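Local coordinates for actinorhodin polyketide putative beta-ketoacyl synthase 2 (Streptomyces coelicolor A3, PDB 1TQY), which probably serves as the chain length factor that partners a ketosynthase in building the polyketide precursor of the antibiotic actinorhodin, at residues Pro98-Asn112 with Ile152-Val166. Residues are numbered along the deposited sequence; the frame is centred on the assembly and turned at random.
Sequences PESLTDYDMGVVTAN and ISIRHGMRGPSSALV
M158 lays its extended side chain across that of M106 at about a right angle, CG 3.5 Å from M106 CB. Further out, its SD rests 3.7 Å from V108 CG2, and its CE reaches P98 CG. V108 turns both methyls onto CG2 of I152, in the C-terminal part of helix 147-156, with L91 of helix 78-93 closing over M158 and P98. G157, first off the helix with positive phi, turns the chain so that M158 can cross M106; G160 and S162 then come alongside strand 106-111. G160 N bonds M106 O from above its carbonyl plane, and S162 OG, beside its own backbone N (chi1 -66°), accepts from V108 N at 2.8 Å. From S163 N to V108 O onward the pairing is regular parallel sheet, ending with N112 N on L165 O. At the other end M106 N and R159 N grip D103 O from opposite faces of its plane, R159 N at 2.9 Å. The D103 carboxylate and R159 guanidinium, planes 61° apart, form a salt bridge, OD2 to NH1 3.3 Å, whose hydrogen bond is weak. D103 also pairs with a basic side chain of the partner protein, and R159 NE bonds that chain's backbone. Strand 163-166, bonded in parallel on one side, continues antiparallel into the partner through L165 and V166, as in the thiolase-like ketosynthase fold, and the charged pair is shared with that interface.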
loop_
_atom_site.group_PDB
_atom_site.type_symbol
_atom_site.label_atom_id
_atom_site.label_comp_id
_atom_site.label_asym_id
_atom_site.label_seq_id
_atom_site.Cartn_x
_atom_site.Cartn_y
_atom_site.Cartn_z
ATOM N N PRO B 98 -7.473 -23.090 6.353
ATOM C CA PRO B 98 -6.911 -22.121 7.302
ATOM C C PRO B 98 -7.063 -22.561 8.760
ATOM O O PRO B 98 -6.216 -22.264 9.599
ATOM C CB PRO B 98 -7.704 -20.853 7.010
ATOM C CG PRO B 98 -8.034 -20.983 5.566
ATOM C CD PRO B 98 -8.418 -22.434 5.432
ATOM N N GLU B 99 -8.152 -23.262 9.058
ATOM C CA GLU B 99 -8.397 -23.721 10.417
ATOM C C GLU B 99 -7.492 -24.879 10.783
ATOM O O GLU B 99 -7.291 -25.177 11.960
ATOM C CB GLU B 99 -9.856 -24.126 10.564
ATOM C CG GLU B 99 -10.800 -22.959 10.364
ATOM C CD GLU B 99 -12.255 -23.372 10.372
ATOM O OE1 GLU B 99 -12.695 -23.968 11.382
ATOM O OE2 GLU B 99 -12.960 -23.101 9.369
ATOM N N SER B 100 -6.936 -25.521 9.767
ATOM C CA SER B 100 -6.051 -26.649 9.986
ATOM C C SER B 100 -4.575 -26.262 9.883
ATOM O O SER B 100 -3.696 -27.118 9.968
ATOM C CB SER B 100 -6.380 -27.750 8.982
ATOM O OG SER B 100 -5.597 -28.905 9.217
ATOM N N LEU B 101 -4.303 -24.970 9.709
ATOM C CA LEU B 101 -2.927 -24.493 9.604
ATOM C C LEU B 101 -2.601 -23.498 10.714
ATOM O O LEU B 101 -3.487 -22.832 11.247
ATOM C CB LEU B 101 -2.700 -23.838 8.238
ATOM C CG LEU B 101 -2.864 -24.749 7.018
ATOM C CD1 LEU B 101 -2.869 -23.919 5.752
ATOM C CD2 LEU B 101 -1.737 -25.776 6.990
ATOM N N THR B 102 -1.323 -23.408 11.061
ATOM C CA THR B 102 -0.876 -22.491 12.099
ATOM C C THR B 102 -1.183 -21.058 11.676
ATOM O O THR B 102 -0.728 -20.608 10.621
ATOM C CB THR B 102 0.641 -22.611 12.333
ATOM O OG1 THR B 102 0.964 -23.952 12.717
ATOM C CG2 THR B 102 1.089 -21.640 13.417
ATOM N N ASP B 103 -1.934 -20.347 12.510
ATOM C CA ASP B 103 -2.313 -18.973 12.219
ATOM C C ASP B 103 -1.158 -18.070 11.753
ATOM O O ASP B 103 -1.284 -17.369 10.745
ATOM C CB ASP B 103 -3.035 -18.352 13.429
ATOM C CG ASP B 103 -2.154 -18.232 14.669
ATOM O OD1 ASP B 103 -1.271 -19.090 14.886
ATOM O OD2 ASP B 103 -2.366 -17.276 15.445
ATOM N N TYR B 104 -0.033 -18.099 12.457
ATOM C CA TYR B 104 1.098 -17.271 12.069
ATOM C C TYR B 104 1.765 -17.707 10.755
ATOM O O TYR B 104 2.517 -16.940 10.172
ATOM C CB TYR B 104 2.156 -17.239 13.174
ATOM C CG TYR B 104 1.710 -16.565 14.456
ATOM C CD1 TYR B 104 1.249 -15.247 14.460
ATOM C CD2 TYR B 104 1.762 -17.242 15.668
ATOM C CE1 TYR B 104 0.850 -14.626 15.644
ATOM C CE2 TYR B 104 1.368 -16.633 16.856
ATOM C CZ TYR B 104 0.916 -15.331 16.843
ATOM O OH TYR B 104 0.535 -14.731 18.018
ATOM N N ASP B 105 1.499 -18.924 10.291
ATOM C CA ASP B 105 2.094 -19.388 9.047
ATOM C C ASP B 105 1.296 -18.986 7.800
ATOM O O ASP B 105 1.578 -19.456 6.697
ATOM C CB ASP B 105 2.278 -20.913 9.053
ATOM C CG ASP B 105 3.425 -21.370 9.949
ATOM O OD1 ASP B 105 4.377 -20.584 10.171
ATOM O OD2 ASP B 105 3.381 -22.527 10.414
ATOM N N MET B 106 0.304 -18.121 7.974
ATOM C CA MET B 106 -0.511 -17.666 6.856
ATOM C C MET B 106 -0.513 -16.149 6.751
ATOM O O MET B 106 -0.939 -15.446 7.672
ATOM C CB MET B 106 -1.937 -18.183 6.998
ATOM C CG MET B 106 -2.019 -19.696 6.969
ATOM S SD MET B 106 -3.717 -20.263 7.137
ATOM C CE MET B 106 -3.984 -20.050 8.921
ATOM N N GLY B 107 -0.032 -15.649 5.617
ATOM C CA GLY B 107 0.017 -14.211 5.406
ATOM C C GLY B 107 -0.910 -13.741 4.300
ATOM O O GLY B 107 -1.456 -14.549 3.549
ATOM N N VAL B 108 -1.092 -12.431 4.201
ATOM C CA VAL B 108 -1.954 -11.868 3.174
ATOM C C VAL B 108 -1.347 -10.596 2.588
ATOM O O VAL B 108 -1.115 -9.615 3.301
ATOM C CB VAL B 108 -3.373 -11.554 3.732
ATOM C CG1 VAL B 108 -4.239 -10.921 2.646
ATOM C CG2 VAL B 108 -4.042 -12.842 4.216
ATOM N N VAL B 109 -1.070 -10.626 1.286
ATOM C CA VAL B 109 -0.491 -9.480 0.591
ATOM C C VAL B 109 -1.325 -9.130 -0.637
ATOM O O VAL B 109 -1.385 -9.898 -1.594
ATOM C CB VAL B 109 0.945 -9.769 0.126
ATOM C CG1 VAL B 109 1.546 -8.495 -0.463
ATOM C CG2 VAL B 109 1.778 -10.270 1.290
ATOM N N THR B 110 -1.969 -7.966 -0.598
ATOM C CA THR B 110 -2.799 -7.521 -1.712
ATOM C C THR B 110 -2.401 -6.163 -2.223
ATOM O O THR B 110 -1.692 -5.423 -1.548
ATOM C CB THR B 110 -4.279 -7.366 -1.308
ATOM O OG1 THR B 110 -4.376 -6.372 -0.276
ATOM C CG2 THR B 110 -4.861 -8.693 -0.836
ATOM N N ALA B 111 -2.856 -5.839 -3.426
ATOM C CA ALA B 111 -2.610 -4.513 -3.975
ATOM C C ALA B 111 -4.010 -3.896 -4.085
ATOM O O ALA B 111 -4.989 -4.614 -4.278
ATOM C CB ALA B 111 -1.956 -4.609 -5.350
ATOM N N ASN B 112 -4.114 -2.583 -3.933
ATOM C CA ASN B 112 -5.409 -1.914 -4.035
ATOM C C ASN B 112 -5.170 -0.554 -4.682
ATOM O O ASN B 112 -4.325 0.212 -4.230
ATOM C CB ASN B 112 -6.025 -1.724 -2.644
ATOM C CG ASN B 112 -7.532 -1.633 -2.688
ATOM O OD1 ASN B 112 -8.101 -1.011 -3.593
ATOM N ND2 ASN B 112 -8.194 -2.245 -1.703
ATOM N N ILE B 152 -9.601 -10.220 4.416
ATOM C CA ILE B 152 -9.239 -11.589 4.062
ATOM C C ILE B 152 -8.580 -12.235 5.293
ATOM O O ILE B 152 -8.878 -13.383 5.645
ATOM C CB ILE B 152 -8.289 -11.600 2.840
ATOM C CG1 ILE B 152 -9.082 -11.177 1.588
ATOM C CG2 ILE B 152 -7.685 -12.970 2.650
ATOM C CD1 ILE B 152 -8.242 -11.006 0.334
ATOM N N SER B 153 -7.717 -11.474 5.959
ATOM C CA SER B 153 -7.008 -11.931 7.161
ATOM C C SER B 153 -7.969 -12.415 8.253
ATOM O O SER B 153 -7.841 -13.526 8.771
ATOM C CB SER B 153 -6.146 -10.787 7.709
ATOM O OG SER B 153 -5.827 -10.983 9.077
ATOM N N ILE B 154 -8.922 -11.557 8.598
ATOM C CA ILE B 154 -9.915 -11.849 9.625
ATOM C C ILE B 154 -10.814 -13.029 9.275
ATOM O O ILE B 154 -11.105 -13.873 10.124
ATOM C CB ILE B 154 -10.812 -10.620 9.866
ATOM C CG1 ILE B 154 -9.969 -9.477 10.421
ATOM C CG2 ILE B 154 -11.947 -10.963 10.829
ATOM C CD1 ILE B 154 -10.728 -8.202 10.569
ATOM N N ARG B 155 -11.253 -13.091 8.026
ATOM C CA ARG B 155 -12.140 -14.162 7.631
ATOM C C ARG B 155 -11.498 -15.540 7.646
ATOM O O ARG B 155 -12.189 -16.540 7.831
ATOM C CB ARG B 155 -12.721 -13.908 6.241
ATOM C CG ARG B 155 -14.022 -14.655 6.040
ATOM C CD ARG B 155 -14.332 -14.839 4.585
ATOM N NE ARG B 155 -15.641 -15.441 4.369
ATOM C CZ ARG B 155 -16.105 -15.759 3.167
ATOM N NH1 ARG B 155 -15.363 -15.534 2.092
ATOM N NH2 ARG B 155 -17.311 -16.296 3.038
ATOM N N HIS B 156 -10.188 -15.617 7.456
ATOM C CA HIS B 156 -9.557 -16.927 7.440
ATOM C C HIS B 156 -8.633 -17.179 8.620
ATOM O O HIS B 156 -8.004 -18.231 8.713
ATOM C CB HIS B 156 -8.835 -17.113 6.105
ATOM C CG HIS B 156 -9.745 -16.966 4.926
ATOM N ND1 HIS B 156 -10.671 -17.926 4.577
ATOM C CD2 HIS B 156 -9.941 -15.929 4.077
ATOM C CE1 HIS B 156 -11.401 -17.486 3.566
ATOM N NE2 HIS B 156 -10.979 -16.277 3.244
ATOM N N GLY B 157 -8.580 -16.218 9.536
ATOM C CA GLY B 157 -7.738 -16.363 10.708
ATOM C C GLY B 157 -6.265 -16.438 10.370
ATOM O O GLY B 157 -5.513 -17.225 10.954
ATOM N N MET B 158 -5.845 -15.610 9.418
ATOM C CA MET B 158 -4.443 -15.575 9.007
ATOM C C MET B 158 -3.754 -14.469 9.795
ATOM O O MET B 158 -4.169 -13.321 9.723
ATOM C CB MET B 158 -4.356 -15.333 7.499
ATOM C CG MET B 158 -4.993 -16.460 6.720
ATOM S SD MET B 158 -4.803 -16.350 4.939
ATOM C CE MET B 158 -5.770 -17.815 4.442
ATOM N N ARG B 159 -2.714 -14.818 10.550
ATOM C CA ARG B 159 -2.030 -13.841 11.391
ATOM C C ARG B 159 -0.573 -13.545 11.069
ATOM O O ARG B 159 0.061 -12.742 11.754
ATOM C CB ARG B 159 -2.141 -14.270 12.855
ATOM C CG ARG B 159 -3.580 -14.460 13.300
ATOM C CD ARG B 159 -3.736 -14.379 14.803
ATOM N NE ARG B 159 -5.152 -14.295 15.143
ATOM C CZ ARG B 159 -5.989 -15.325 15.102
ATOM N NH1 ARG B 159 -5.548 -16.526 14.751
ATOM N NH2 ARG B 159 -7.270 -15.140 15.372
ATOM N N GLY B 160 -0.045 -14.192 10.035
ATOM C CA GLY B 160 1.335 -13.968 9.644
ATOM C C GLY B 160 1.558 -12.584 9.056
ATOM O O GLY B 160 0.630 -11.767 9.010
ATOM N N PRO B 161 2.785 -12.295 8.584
ATOM C CA PRO B 161 3.157 -11.004 7.988
ATOM C C PRO B 161 2.252 -10.721 6.792
ATOM O O PRO B 161 2.153 -11.540 5.883
ATOM C CB PRO B 161 4.601 -11.217 7.538
ATOM C CG PRO B 161 5.063 -12.401 8.305
ATOM C CD PRO B 161 3.866 -13.280 8.416
ATOM N N SER B 162 1.608 -9.562 6.799
ATOM C CA SER B 162 0.698 -9.183 5.732
ATOM C C SER B 162 0.903 -7.727 5.328
ATOM O O SER B 162 1.483 -6.941 6.082
ATOM C CB SER B 162 -0.747 -9.367 6.191
ATOM O OG SER B 162 -1.052 -10.738 6.412
ATOM N N SER B 163 0.418 -7.358 4.141
ATOM C CA SER B 163 0.553 -5.979 3.664
ATOM C C SER B 163 -0.425 -5.626 2.555
ATOM O O SER B 163 -1.158 -6.475 2.047
ATOM C CB SER B 163 1.987 -5.727 3.174
ATOM O OG SER B 163 2.282 -4.334 3.157
ATOM N N ALA B 164 -0.440 -4.344 2.215
ATOM C CA ALA B 164 -1.280 -3.806 1.147
ATOM C C ALA B 164 -0.402 -2.767 0.467
ATOM O O ALA B 164 0.223 -1.937 1.130
ATOM C CB ALA B 164 -2.540 -3.152 1.712
ATOM N N LEU B 165 -0.370 -2.826 -0.856
ATOM C CA LEU B 165 0.455 -1.943 -1.658
ATOM C C LEU B 165 -0.415 -1.190 -2.645
ATOM O O LEU B 165 -1.496 -1.650 -2.993
ATOM C CB LEU B 165 1.476 -2.780 -2.441
ATOM C CG LEU B 165 2.374 -3.728 -1.650
ATOM C CD1 LEU B 165 3.318 -4.473 -2.591
ATOM C CD2 LEU B 165 3.168 -2.934 -0.635
ATOM N N VAL B 166 0.051 -0.019 -3.069
ATOM C CA VAL B 166 -0.659 0.773 -4.062
ATOM C C VAL B 166 0.363 1.244 -5.101
ATOM O O VAL B 166 1.340 1.910 -4.760
ATOM C CB VAL B 166 -1.356 2.026 -3.449
ATOM C CG1 VAL B 166 -2.090 2.786 -4.558
ATOM C CG2 VAL B 166 -2.354 1.617 -2.360
#